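Local coordinates for aryl acylamidase (bacterium CSBL00001, PDB 4YJ6), which probably hydrolyses the amide bond of N-acylated arylamines, releasing the arylamine and a carboxylate, as a member of the amidase signature family, at residues Lys23-Pro27 with Arg28-Glu32; Ala61-Glu64 with Arg65-Gln69; Ser95-Gly98 with Gly99-Ala102; Ala215-Gly219 with Pro220-Glu224; Ala350-Pro353 with Asp354-Lys358. All coordinates share one frame; numbering follows the deposited sequence.

How the contacts relate
Contact 3 is wholly buried, contact 2 lies at the surface, and contacts 1, 4 and 5 are partly buried. Contacts 1 and 2 touch through S26 and R28 to E64, joining the start of helix 27-45 to the end of helix 53-69. Contacts 3 and 5 also touch, with centres 13 Å apart, where the loop before helix 115-122 meets the approach to helix 354-363. Contacts 1 and 5 both carry a hydrophobic staple, but only contact 1 has a side-chain cap. In contact 2 the charged ends of E64, R65 and R66 find partners outside the turn. Backbone turns shape contact 3, and contact 4 leads into strand 223-228, next to outermost strand 178-183.

Contact 1 (Lys23-Pro27 with Arg28-Glu32); sequences KQISP and REVVE
The flat carboxylate of E29 lies beside the aliphatic branch of I25, with OE2 3.6 Å from I25 CG1 and CD 3.9 Å from I25 CD1, the two side chains crossing at about a right angle. The other flat group, the guanidinium of R28, leads away from 23-27 to a salt bridge with E64. E29 reaches I25 because its chain is extended and its CG stands anti to the backbone N (chi1 -176°), so that its methylene carbons also rest on the isoleucine.

The residue after I25, S26, is the N-cap: OG accepts from R28 N at 3.1 Å, an amide of the first turn that has no carbonyl four residues back within the helix, and the same hydroxyl is hydrogen-bonded to E64. Serine suits the place because its short side chain reaches back to the amide. P27 follows at the first helical position, where the missing amide hydrogen costs nothing. S26 O takes V30 N at 3.0 Å in a nearly straight bond (160°), with a weak second bond from E29 N, and P27 O receives V31 N at 3.0 Å. Around the cap, I25 CD1 meets V30 CG2 at 4.0 Å in a hydrophobic staple. An acid in the first turn, as E29 is, would probably be favoured by the helix dipole.

I25 and V30 both rest on helix 13-21, which is ended by a Schellman motif with K23, at positive phi, as its C-prime residue, while P27 and V31 pack against helix 53-69.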
loop_
_atom_site.group_PDB
_atom_site.type_symbol
_atom_site.label_atom_id
_atom_site.label_comp_id
_atom_site.label_asym_id
_atom_site.label_seq_id
_atom_site.Cartn_x
_atom_site.Cartn_y
_atom_site.Cartn_z
ATOM N N LYS A 23 26.721 5.762 15.479
ATOM C CA LYS A 23 27.646 4.627 15.507
ATOM C C LYS A 23 27.383 3.638 16.637
ATOM O O LYS A 23 28.292 2.931 17.078
ATOM C CB LYS A 23 29.104 5.116 15.551
ATOM C CG LYS A 23 29.433 6.094 14.432
ATOM C CD LYS A 23 30.884 6.621 14.508
ATOM C CE LYS A 23 31.147 7.701 13.446
ATOM N NZ LYS A 23 32.448 8.449 13.695
ATOM N N GLN A 24 26.148 3.561 17.117
ATOM C CA GLN A 24 25.825 2.544 18.104
ATOM C C GLN A 24 25.698 1.159 17.496
ATOM O O GLN A 24 25.918 0.147 18.165
ATOM C CB GLN A 24 24.535 2.871 18.824
ATOM C CG GLN A 24 24.648 4.046 19.775
ATOM C CD GLN A 24 23.306 4.334 20.422
ATOM O OE1 GLN A 24 22.804 3.528 21.191
ATOM N NE2 GLN A 24 22.702 5.461 20.057
ATOM N N ILE A 25 25.339 1.110 16.220
ATOM C CA ILE A 25 25.207 -0.165 15.539
ATOM C C ILE A 25 25.707 0.059 14.121
ATOM O O ILE A 25 25.459 1.108 13.544
ATOM C CB ILE A 25 23.729 -0.653 15.519
ATOM C CG1 ILE A 25 23.641 -2.083 14.981
ATOM C CG2 ILE A 25 22.839 0.290 14.699
ATOM C CD1 ILE A 25 22.226 -2.696 15.164
ATOM N N SER A 26 26.433 -0.913 13.581
ATOM C CA SER A 26 26.899 -0.838 12.198
ATOM C C SER A 26 25.780 -1.203 11.225
ATOM O O SER A 26 24.987 -2.063 11.523
ATOM C CB SER A 26 28.010 -1.867 11.972
ATOM O OG SER A 26 28.465 -1.781 10.610
ATOM N N PRO A 27 25.768 -0.571 10.031
ATOM C CA PRO A 27 24.881 -1.038 8.952
ATOM C C PRO A 27 25.032 -2.547 8.722
ATOM O O PRO A 27 24.043 -3.223 8.448
ATOM C CB PRO A 27 25.372 -0.264 7.736
ATOM C CG PRO A 27 26.017 0.962 8.293
ATOM C CD PRO A 27 26.607 0.562 9.614
ATOM N N ARG A 28 26.251 -3.076 8.832
ATOM C CA ARG A 28 26.427 -4.519 8.686
ATOM C C ARG A 28 25.573 -5.291 9.673
ATOM O O ARG A 28 24.994 -6.314 9.332
ATOM C CB ARG A 28 27.890 -4.929 8.919
ATOM C CG ARG A 28 28.920 -4.329 7.951
ATOM C CD ARG A 28 30.282 -4.917 8.325
ATOM N NE ARG A 28 31.419 -4.453 7.526
ATOM C CZ ARG A 28 31.869 -5.065 6.434
ATOM N NH1 ARG A 28 31.242 -6.174 5.972
ATOM N NH2 ARG A 28 32.967 -4.577 5.822
ATOM N N GLU A 29 25.500 -4.810 10.920
ATOM C CA GLU A 29 24.785 -5.537 11.935
ATOM C C GLU A 29 23.274 -5.364 11.711
ATOM O O GLU A 29 22.507 -6.275 11.926
ATOM C CB GLU A 29 25.176 -5.067 13.337
ATOM C CG GLU A 29 24.495 -5.882 14.395
ATOM C CD GLU A 29 24.881 -5.482 15.817
ATOM O OE1 GLU A 29 24.175 -5.927 16.771
ATOM O OE2 GLU A 29 25.879 -4.729 15.977
ATOM N N VAL A 30 22.862 -4.199 11.234
ATOM C CA VAL A 30 21.445 -4.031 10.891
ATOM C C VAL A 30 21.054 -5.081 9.852
ATOM O O VAL A 30 20.020 -5.727 9.965
ATOM C CB VAL A 30 21.155 -2.640 10.321
ATOM C CG1 VAL A 30 19.681 -2.615 9.854
ATOM C CG2 VAL A 30 21.402 -1.556 11.389
ATOM N N VAL A 31 21.881 -5.265 8.826
ATOM C CA VAL A 31 21.521 -6.226 7.768
ATOM C C VAL A 31 21.482 -7.655 8.324
ATOM O O VAL A 31 20.526 -8.388 8.085
ATOM C CB VAL A 31 22.500 -6.136 6.611
ATOM C CG1 VAL A 31 22.343 -7.298 5.638
ATOM C CG2 VAL A 31 22.333 -4.760 5.913
ATOM N N GLU A 32 22.516 -8.074 9.067
ATOM C CA GLU A 32 22.538 -9.479 9.518
ATOM C C GLU A 32 21.409 -9.757 10.501
ATOM O O GLU A 32 20.803 -10.815 10.478
ATOM C CB GLU A 32 23.891 -9.835 10.160
ATOM C CG GLU A 32 25.091 -9.640 9.248
ATOM C CD GLU A 32 25.088 -10.530 7.984
ATOM O OE1 GLU A 32 24.318 -11.520 7.894
ATOM O OE2 GLU A 32 25.907 -10.218 7.072
#

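Contact 2 (Ala61-Glu64 with Arg65-Gln69); sequences AALE and RRIMQ
From A61 to M68 the backbone is a regular alpha-helix, and each of four successive carbonyls accepts from the amide four residues on. R65 N bonds to A61 O and R66 N to A62 O, both at 3.0 Å; I67 N bonds to L63 O and M68 N to E64 O, both at 2.9 Å. These routine bonds belong to the last turns of helix 53-69.

Among the side chains, L63 meets R66. The methyl CD2 of L63 lies 3.7 Å above the plane of the R66 guanidinium, displaced toward its rim, and 3.9 Å from NH2. R66 bends at chi3 (-84°), which folds the group back over the preceding turn instead of leaving it extended. L63 CD2 also touches I67 CG1 at 4.1 Å, so this leucine serves both a flat cationic group and an aliphatic neighbour, a role for which a branched apolar chain is well suited. On another side of the helix, M68, a selenomethionine, sets CG 3.3 Å from E64 O.

E64 extends away from these residues to S26 and R28, and R65 pairs with E71. L63, E64 and I67 meanwhile rest on P27 at the start of helix 27-45.

Apolar L63 and I67 thus face a neighbouring helix, and the charged ends turn to partners beyond this turn. The leucine methyl lies over a face of the guanidinium, while NH1 of R66 pairs with D124 and is also hydrogen-bonded to P72 O; together these contacts probably restrain the rotation of the group.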
loop_
_atom_site.group_PDB
_atom_site.type_symbol
_atom_site.label_atom_id
_atom_site.label_comp_id
_atom_site.label_asym_id
_atom_site.label_seq_id
_atom_site.Cartn_x
_atom_site.Cartn_y
_atom_site.Cartn_z
ATOM N N ALA A 61 28.493 -2.552 3.786
ATOM C CA ALA A 61 29.967 -2.346 3.949
ATOM C C ALA A 61 30.390 -0.972 3.470
ATOM O O ALA A 61 31.201 -0.300 4.101
ATOM C CB ALA A 61 30.783 -3.452 3.209
ATOM N N ALA A 62 29.831 -0.535 2.343
ATOM C CA ALA A 62 30.176 0.765 1.786
ATOM C C ALA A 62 29.620 1.889 2.680
ATOM O O ALA A 62 30.270 2.913 2.885
ATOM C CB ALA A 62 29.638 0.878 0.340
ATOM N N LEU A 63 28.423 1.678 3.220
ATOM C CA LEU A 63 27.803 2.693 4.087
ATOM C C LEU A 63 28.617 2.798 5.373
ATOM O O LEU A 63 28.903 3.901 5.890
ATOM C CB LEU A 63 26.368 2.265 4.411
ATOM C CG LEU A 63 25.287 3.332 4.673
ATOM C CD1 LEU A 63 24.197 2.811 5.617
ATOM C CD2 LEU A 63 25.720 4.760 4.998
ATOM N N GLU A 64 29.022 1.640 5.875
ATOM C CA GLU A 64 29.822 1.616 7.093
ATOM C C GLU A 64 31.123 2.382 6.864
ATOM O O GLU A 64 31.540 3.176 7.727
ATOM C CB GLU A 64 30.112 0.184 7.507
ATOM C CG GLU A 64 31.066 0.091 8.723
ATOM C CD GLU A 64 31.492 -1.331 8.999
ATOM O OE1 GLU A 64 30.956 -1.950 9.945
ATOM O OE2 GLU A 64 32.375 -1.839 8.263
ATOM N N ARG A 65 31.751 2.174 5.701
ATOM C CA ARG A 65 33.001 2.893 5.433
ATOM C C ARG A 65 32.776 4.404 5.397
ATOM O O ARG A 65 33.541 5.161 5.980
ATOM C CB ARG A 65 33.645 2.415 4.138
ATOM C CG ARG A 65 35.065 2.990 3.950
ATOM C CD ARG A 65 35.552 2.922 2.461
ATOM N NE ARG A 65 34.670 3.687 1.586
ATOM C CZ ARG A 65 34.651 5.016 1.506
ATOM N NH1 ARG A 65 35.499 5.744 2.206
ATOM N NH2 ARG A 65 33.783 5.627 0.720
ATOM N N ARG A 66 31.714 4.860 4.733
ATOM C CA ARG A 66 31.425 6.280 4.686
ATOM C C ARG A 66 31.160 6.853 6.084
ATOM O O ARG A 66 31.629 7.942 6.403
ATOM C CB ARG A 66 30.238 6.570 3.776
ATOM C CG ARG A 66 30.602 6.411 2.291
ATOM C CD ARG A 66 29.444 6.874 1.414
ATOM N NE ARG A 66 28.454 5.816 1.227
ATOM C CZ ARG A 66 27.136 5.953 1.371
ATOM N NH1 ARG A 66 26.583 7.116 1.759
ATOM N NH2 ARG A 66 26.363 4.899 1.117
ATOM N N ILE A 67 30.409 6.122 6.910
ATOM C CA ILE A 67 30.140 6.582 8.278
ATOM C C ILE A 67 31.444 6.710 9.067
ATOM O O ILE A 67 31.661 7.689 9.795
ATOM C CB ILE A 67 29.204 5.586 9.001
ATOM C CG1 ILE A 67 27.797 5.720 8.411
ATOM C CG2 ILE A 67 29.222 5.808 10.538
ATOM C CD1 ILE A 67 26.822 4.670 8.956
HETATM N N MSE A 68 32.311 5.717 8.932
HETATM C CA MSE A 68 33.558 5.725 9.706
HETATM C C MSE A 68 34.493 6.840 9.240
HETATM O O MSE A 68 35.205 7.425 10.059
HETATM C CB MSE A 68 34.247 4.357 9.643
HETATM C CG MSE A 68 33.418 3.298 10.400
HETATM SE SE MSE A 68 32.632 3.896 12.125
HETATM C CE MSE A 68 34.128 3.353 13.239
ATOM N N GLN A 69 34.437 7.182 7.952
ATOM C CA GLN A 69 35.302 8.231 7.402
ATOM C C GLN A 69 34.657 9.598 7.406
ATOM O O GLN A 69 35.268 10.572 6.960
ATOM C CB GLN A 69 35.741 7.869 5.980
ATOM C CG GLN A 69 36.396 6.515 5.912
ATOM C CD GLN A 69 37.712 6.501 6.640
ATOM O OE1 GLN A 69 38.582 7.323 6.352
ATOM N NE2 GLN A 69 37.862 5.588 7.608
#

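Contact 3 (Ser95-Gly98 with Gly99-Ala102); sequences STLG and GIRA
T96 and I100 close a left-handed alpha-turn, combined with an ST motif, buried in the loop between strand 80-84 and helix 115-122. Its frame is a bond from I100 N to T96 O (3.0 Å), and the threonine hydroxyl adds a second, G99 N to OG1 at 2.9 Å. Both oxygens of one residue thus hold amides of the same turn, which is why threonine suits its first place. OG1 stands between the backbone N and the carbonyl carbon (chi1 72°), so it faces the turn's interior; it is also hydrogen-bonded to D85, just beyond strand 80-84, and so ties the turn to that strand end.

L97, G98 and G99 all take left-handed helical angles. This is strained for most residues but easy for glycine, and at G99 a beta carbon would collide with G98 O.

I100 leans back across the turn, its CB 3.3 Å from T96 O, while L97 packs on helix 315-339, on S333 and L337. Beyond the turn, A102 N is hydrogen-bonded to D351 of the 350-353 segment. On the apolar side, the turn is finished by I100 CD1, which approaches L97 CB at 4.0 Å.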
loop_
_atom_site.group_PDB
_atom_site.type_symbol
_atom_site.label_atom_id
_atom_site.label_comp_id
_atom_site.label_asym_id
_atom_site.label_seq_id
_atom_site.Cartn_x
_atom_site.Cartn_y
_atom_site.Cartn_z
ATOM N N SER A 95 11.269 -9.867 -11.410
ATOM C CA SER A 95 9.975 -9.192 -11.400
ATOM C C SER A 95 8.947 -10.178 -11.926
ATOM O O SER A 95 8.934 -10.462 -13.112
ATOM C CB SER A 95 10.031 -7.951 -12.301
ATOM O OG SER A 95 8.731 -7.318 -12.323
ATOM N N THR A 96 8.090 -10.702 -11.052
ATOM C CA THR A 96 7.153 -11.737 -11.478
ATOM C C THR A 96 5.721 -11.237 -11.589
ATOM O O THR A 96 4.822 -12.036 -11.843
ATOM C CB THR A 96 7.183 -12.959 -10.532
ATOM O OG1 THR A 96 6.576 -12.654 -9.271
ATOM C CG2 THR A 96 8.624 -13.429 -10.295
ATOM N N LEU A 97 5.512 -9.929 -11.406
ATOM C CA LEU A 97 4.162 -9.330 -11.452
ATOM C C LEU A 97 3.223 -10.075 -10.516
ATOM O O LEU A 97 2.079 -10.398 -10.875
ATOM C CB LEU A 97 3.610 -9.342 -12.886
ATOM C CG LEU A 97 4.574 -8.742 -13.929
ATOM C CD1 LEU A 97 3.919 -8.680 -15.340
ATOM C CD2 LEU A 97 5.029 -7.357 -13.486
ATOM N N GLY A 98 3.683 -10.322 -9.291
ATOM C CA GLY A 98 2.818 -10.939 -8.298
ATOM C C GLY A 98 2.661 -12.446 -8.458
ATOM O O GLY A 98 1.562 -12.998 -8.321
ATOM N N GLY A 99 3.753 -13.135 -8.769
ATOM C CA GLY A 99 3.726 -14.584 -8.685
ATOM C C GLY A 99 3.310 -15.272 -9.970
ATOM O O GLY A 99 2.673 -16.326 -9.938
ATOM N N ILE A 100 3.672 -14.701 -11.107
ATOM C CA ILE A 100 3.468 -15.393 -12.380
ATOM C C ILE A 100 4.666 -16.296 -12.630
ATOM O O ILE A 100 5.765 -15.805 -12.879
ATOM C CB ILE A 100 3.310 -14.410 -13.527
ATOM C CG1 ILE A 100 2.067 -13.528 -13.291
ATOM C CG2 ILE A 100 3.222 -15.157 -14.885
ATOM C CD1 ILE A 100 1.836 -12.525 -14.413
ATOM N N ARG A 101 4.447 -17.609 -12.525
ATOM C CA ARG A 101 5.552 -18.583 -12.597
ATOM C C ARG A 101 6.352 -18.433 -13.898
ATOM O O ARG A 101 7.578 -18.580 -13.890
ATOM C CB ARG A 101 5.011 -20.009 -12.460
ATOM C CG ARG A 101 6.025 -21.078 -12.832
ATOM C CD ARG A 101 5.405 -22.457 -12.679
ATOM N NE ARG A 101 5.417 -22.891 -11.288
ATOM C CZ ARG A 101 6.464 -23.481 -10.715
ATOM N NH1 ARG A 101 7.577 -23.702 -11.423
ATOM N NH2 ARG A 101 6.408 -23.852 -9.436
ATOM N N ALA A 102 5.679 -18.122 -15.011
ATOM C CA ALA A 102 6.354 -18.011 -16.291
ATOM C C ALA A 102 7.396 -16.897 -16.305
ATOM O O ALA A 102 8.267 -16.873 -17.178
ATOM C CB ALA A 102 5.343 -17.763 -17.419
#

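Contact 4 (Ala215-Gly219 with Pro220-Glu224); sequences AFHPG and PYLYE
H217 is the first residue of 215-219 to meet the segment that follows. Its ring edge faces P220 O, with CE1 3.8 Å away and near the ring plane, while L222 CD1 approaches the same ring obliquely at 4.0 Å from NE2. CG lies between the backbone N and the carbonyl carbon (chi1 66°), a torsion that turns the ring toward P220 and L222.

Next comes P218, which turns its ring away to pack on I328 of helix 315-339; a rigid, apolar ring suits that surface. G219 then gives its amide to H217 ND1 at 2.9 Å (N-H...N 148°), the donor standing 17° out of the ring plane, so the imidazole pins the backbone two residues ahead. G219 CA lies at the ring edge, in its plane; a beta carbon here would crowd P220 CD.

Here the loop leads into strand 223-228, part of the large mixed sheet at the heart of the amidase fold. P220 presses on W322, M325 and I326 of helix 315-339. Y221 points away from H217, its ring in a cation-pi contact with R378 and its hydroxyl hydrogen-bonded to R464. L222 turns back toward H217, and its side chain lies about 5 Å from a bound phosphate ion, probably from the crystallisation liquor.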
loop_
_atom_site.group_PDB
_atom_site.type_symbol
_atom_site.label_atom_id
_atom_site.label_comp_id
_atom_site.label_asym_id
_atom_site.label_seq_id
_atom_site.Cartn_x
_atom_site.Cartn_y
_atom_site.Cartn_z
ATOM N N ALA A 215 2.739 6.248 -20.773
ATOM C CA ALA A 215 2.550 7.140 -19.611
ATOM C C ALA A 215 1.139 7.723 -19.529
ATOM O O ALA A 215 0.767 8.340 -18.533
ATOM C CB ALA A 215 3.583 8.285 -19.654
ATOM N N PHE A 216 0.394 7.574 -20.615
ATOM C CA PHE A 216 -0.936 8.132 -20.736
ATOM C C PHE A 216 -1.950 6.983 -20.818
ATOM O O PHE A 216 -2.917 7.037 -21.546
ATOM C CB PHE A 216 -0.984 9.071 -21.960
ATOM C CG PHE A 216 -0.136 10.310 -21.774
ATOM C CD1 PHE A 216 -0.623 11.392 -21.064
ATOM C CD2 PHE A 216 1.171 10.367 -22.272
ATOM C CE1 PHE A 216 0.164 12.523 -20.860
ATOM C CE2 PHE A 216 1.977 11.494 -22.077
ATOM C CZ PHE A 216 1.479 12.575 -21.357
ATOM N N HIS A 217 -1.708 5.953 -20.021
ATOM C CA HIS A 217 -2.623 4.812 -19.953
ATOM C C HIS A 217 -3.966 5.173 -19.331
ATOM O O HIS A 217 -4.118 6.175 -18.581
ATOM C CB HIS A 217 -1.994 3.674 -19.145
ATOM C CG HIS A 217 -1.812 4.022 -17.705
ATOM N ND1 HIS A 217 -2.825 3.895 -16.777
ATOM C CD2 HIS A 217 -0.765 4.580 -17.050
ATOM C CE1 HIS A 217 -2.403 4.336 -15.601
ATOM N NE2 HIS A 217 -1.156 4.756 -15.740
ATOM N N PRO A 218 -4.963 4.332 -19.616
ATOM C CA PRO A 218 -6.335 4.628 -19.214
ATOM C C PRO A 218 -6.712 4.075 -17.842
ATOM O O PRO A 218 -7.908 3.995 -17.532
ATOM C CB PRO A 218 -7.159 3.937 -20.312
ATOM C CG PRO A 218 -6.325 2.785 -20.712
ATOM C CD PRO A 218 -4.908 3.270 -20.640
ATOM N N GLY A 219 -5.729 3.693 -17.029
ATOM C CA GLY A 219 -6.038 3.126 -15.728
ATOM C C GLY A 219 -6.369 4.189 -14.683
ATOM O O GLY A 219 -6.376 5.398 -14.953
ATOM N N PRO A 220 -6.694 3.751 -13.469
ATOM C CA PRO A 220 -6.872 4.696 -12.349
ATOM C C PRO A 220 -5.539 5.329 -11.961
ATOM O O PRO A 220 -4.462 4.957 -12.472
ATOM C CB PRO A 220 -7.339 3.804 -11.196
ATOM C CG PRO A 220 -7.436 2.418 -11.733
ATOM C CD PRO A 220 -6.707 2.348 -13.037
ATOM N N TYR A 221 -5.589 6.287 -11.049
ATOM C CA TYR A 221 -4.332 6.808 -10.521
ATOM C C TYR A 221 -3.569 5.687 -9.788
ATOM O O TYR A 221 -4.155 4.953 -8.991
ATOM C CB TYR A 221 -4.629 7.944 -9.541
ATOM C CG TYR A 221 -5.156 9.230 -10.123
ATOM C CD1 TYR A 221 -4.490 9.879 -11.152
ATOM C CD2 TYR A 221 -6.317 9.822 -9.609
ATOM C CE1 TYR A 221 -4.956 11.093 -11.654
ATOM C CE2 TYR A 221 -6.771 11.045 -10.096
ATOM C CZ TYR A 221 -6.083 11.666 -11.120
ATOM O OH TYR A 221 -6.512 12.879 -11.597
ATOM N N LEU A 222 -2.251 5.630 -9.995
ATOM C CA LEU A 222 -1.395 4.624 -9.363
ATOM C C LEU A 222 -0.379 5.350 -8.495
ATOM O O LEU A 222 0.163 6.393 -8.907
ATOM C CB LEU A 222 -0.601 3.836 -10.418
ATOM C CG LEU A 222 -1.462 3.228 -11.542
ATOM C CD1 LEU A 222 -0.549 2.463 -12.567
ATOM C CD2 LEU A 222 -2.501 2.265 -10.950
ATOM N N TYR A 223 -0.098 4.782 -7.330
ATOM C CA TYR A 223 0.785 5.415 -6.371
ATOM C C TYR A 223 1.787 4.435 -5.783
ATOM O O TYR A 223 1.474 3.246 -5.590
ATOM C CB TYR A 223 -0.050 5.863 -5.166
ATOM C CG TYR A 223 -1.304 6.647 -5.481
ATOM C CD1 TYR A 223 -1.227 8.033 -5.743
ATOM C CD2 TYR A 223 -2.557 6.032 -5.483
ATOM C CE1 TYR A 223 -2.375 8.785 -6.002
ATOM C CE2 TYR A 223 -3.735 6.808 -5.750
ATOM C CZ TYR A 223 -3.608 8.164 -6.011
ATOM O OH TYR A 223 -4.724 8.935 -6.240
ATOM N N GLU A 224 2.985 4.931 -5.450
ATOM C CA GLU A 224 3.877 4.201 -4.533
ATOM C C GLU A 224 3.930 4.938 -3.209
ATOM O O GLU A 224 3.865 6.178 -3.171
ATOM C CB GLU A 224 5.296 4.105 -5.124
ATOM C CG GLU A 224 5.304 3.334 -6.481
ATOM C CD GLU A 224 6.635 2.709 -6.852
ATOM O OE1 GLU A 224 7.417 2.310 -5.963
ATOM O OE2 GLU A 224 6.888 2.618 -8.080
#

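Contact 5 (Ala350-Pro353 with Asp354-Lys358); sequences ADIP and DALMK
M357 and I352 are brought together by the bends of the selenomethionine chain. CG of M357 stands anti to its own amide nitrogen (chi1 -169°), and successive turns at chi2 (65°) and chi3 (77°) curl the chain back, so that the terminal CE reaches I352 CB at 3.7 Å and I352 CG2 at 3.8 Å. The two side chains cross at about a right angle, with the methyl end set against the branch point of the isoleucine. L356 comes from the adjoining side of the helix: its CG is 3.9 Å from I352 CG2, which this methyl therefore shares with M357. A beta-branched isoleucine suits the place, since its CG2 serves both partners while CB and CG1 add contacts to the selenomethionine methyl, and the flexible methionine-type chain can fold onto it.

P353, the next residue in the chain, is the N-cap. It has no side-chain acceptor for the first amides, but its carbonyl starts the helix: M357 N bonds to P353 O at 3.0 Å, nearly along the carbonyl direction, and L356 N adds a weak bond at 3.1 Å. P353 CD also lies 4.3 Å from L356 CB, so the proline both fixes the entering backbone and contributes to the apolar patch. D354, first in the helix, turns its carboxylate outward to a salt bridge with R349.

L356 also rests on F138 and P353 on R139, joining this start to a neighbouring loop. With I352 just before the cap and M357 four residues after it, the pair forms a hydrophobic staple at the opening of helix 354-363.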
loop_
_atom_site.group_PDB
_atom_site.type_symbol
_atom_site.label_atom_id
_atom_site.label_comp_id
_atom_site.label_asym_id
_atom_site.label_seq_id
_atom_site.Cartn_x
_atom_site.Cartn_y
_atom_site.Cartn_z
ATOM N N ALA A 350 -2.356 -21.126 -17.249
ATOM C CA ALA A 350 -2.702 -21.528 -15.885
ATOM C C ALA A 350 -2.148 -20.542 -14.856
ATOM O O ALA A 350 -2.592 -20.542 -13.708
ATOM C CB ALA A 350 -2.173 -22.932 -15.589
ATOM N N ASP A 351 -1.177 -19.715 -15.262
ATOM C CA ASP A 351 -0.560 -18.770 -14.315
ATOM C C ASP A 351 -1.466 -17.557 -14.015
ATOM O O ASP A 351 -1.213 -16.801 -13.070
ATOM C CB ASP A 351 0.783 -18.267 -14.838
ATOM C CG ASP A 351 1.831 -19.381 -14.943
ATOM O OD1 ASP A 351 1.545 -20.546 -14.543
ATOM O OD2 ASP A 351 2.938 -19.071 -15.418
ATOM N N ILE A 352 -2.507 -17.379 -14.822
ATOM C CA ILE A 352 -3.448 -16.285 -14.638
ATOM C C ILE A 352 -4.737 -16.802 -13.987
ATOM O O ILE A 352 -5.343 -17.738 -14.500
ATOM C CB ILE A 352 -3.833 -15.653 -16.003
ATOM C CG1 ILE A 352 -2.582 -15.178 -16.761
ATOM C CG2 ILE A 352 -4.805 -14.494 -15.810
ATOM C CD1 ILE A 352 -1.769 -14.054 -16.030
ATOM N N PRO A 353 -5.166 -16.182 -12.879
ATOM C CA PRO A 353 -6.419 -16.611 -12.236
ATOM C C PRO A 353 -7.598 -16.479 -13.184
ATOM O O PRO A 353 -7.641 -15.529 -13.965
ATOM C CB PRO A 353 -6.584 -15.607 -11.087
ATOM C CG PRO A 353 -5.244 -15.126 -10.784
ATOM C CD PRO A 353 -4.475 -15.142 -12.088
ATOM N N ASP A 354 -8.559 -17.404 -13.117
ATOM C CA ASP A 354 -9.730 -17.310 -13.962
ATOM C C ASP A 354 -10.447 -15.960 -13.818
ATOM O O ASP A 354 -10.919 -15.423 -14.805
ATOM C CB ASP A 354 -10.712 -18.440 -13.620
ATOM C CG ASP A 354 -10.258 -19.806 -14.151
ATOM O OD1 ASP A 354 -9.224 -19.884 -14.862
ATOM O OD2 ASP A 354 -10.963 -20.806 -13.865
ATOM N N ALA A 355 -10.557 -15.441 -12.592
ATOM C CA ALA A 355 -11.291 -14.198 -12.330
ATOM C C ALA A 355 -10.642 -13.015 -13.029
ATOM O O ALA A 355 -11.311 -12.082 -13.446
ATOM C CB ALA A 355 -11.379 -13.927 -10.814
ATOM N N LEU A 356 -9.315 -13.059 -13.131
ATOM C CA LEU A 356 -8.588 -12.030 -13.860
ATOM C C LEU A 356 -8.758 -12.206 -15.367
ATOM O O LEU A 356 -9.004 -11.250 -16.079
ATOM C CB LEU A 356 -7.096 -12.072 -13.486
ATOM C CG LEU A 356 -6.195 -11.147 -14.322
ATOM C CD1 LEU A 356 -6.745 -9.750 -14.420
ATOM C CD2 LEU A 356 -4.783 -11.129 -13.689
HETATM N N MSE A 357 -8.661 -13.441 -15.854
HETATM C CA MSE A 357 -8.822 -13.676 -17.284
HETATM C C MSE A 357 -10.209 -13.216 -17.729
HETATM O O MSE A 357 -10.400 -12.792 -18.859
HETATM C CB MSE A 357 -8.591 -15.163 -17.623
HETATM C CG MSE A 357 -8.482 -15.452 -19.102
HETATM SE SE MSE A 357 -6.873 -14.597 -19.904
HETATM C CE MSE A 357 -5.446 -15.800 -19.295
ATOM N N LYS A 358 -11.198 -13.284 -16.842
ATOM C CA LYS A 358 -12.518 -12.753 -17.194
ATOM C C LYS A 358 -12.409 -11.299 -17.665
ATOM O O LYS A 358 -12.963 -10.921 -18.699
ATOM C CB LYS A 358 -13.446 -12.823 -15.987
ATOM C CG LYS A 358 -14.780 -12.104 -16.191
ATOM C CD LYS A 358 -15.604 -12.177 -14.909
ATOM C CE LYS A 358 -15.000 -11.311 -13.802
ATOM N NZ LYS A 358 -15.987 -11.014 -12.712
#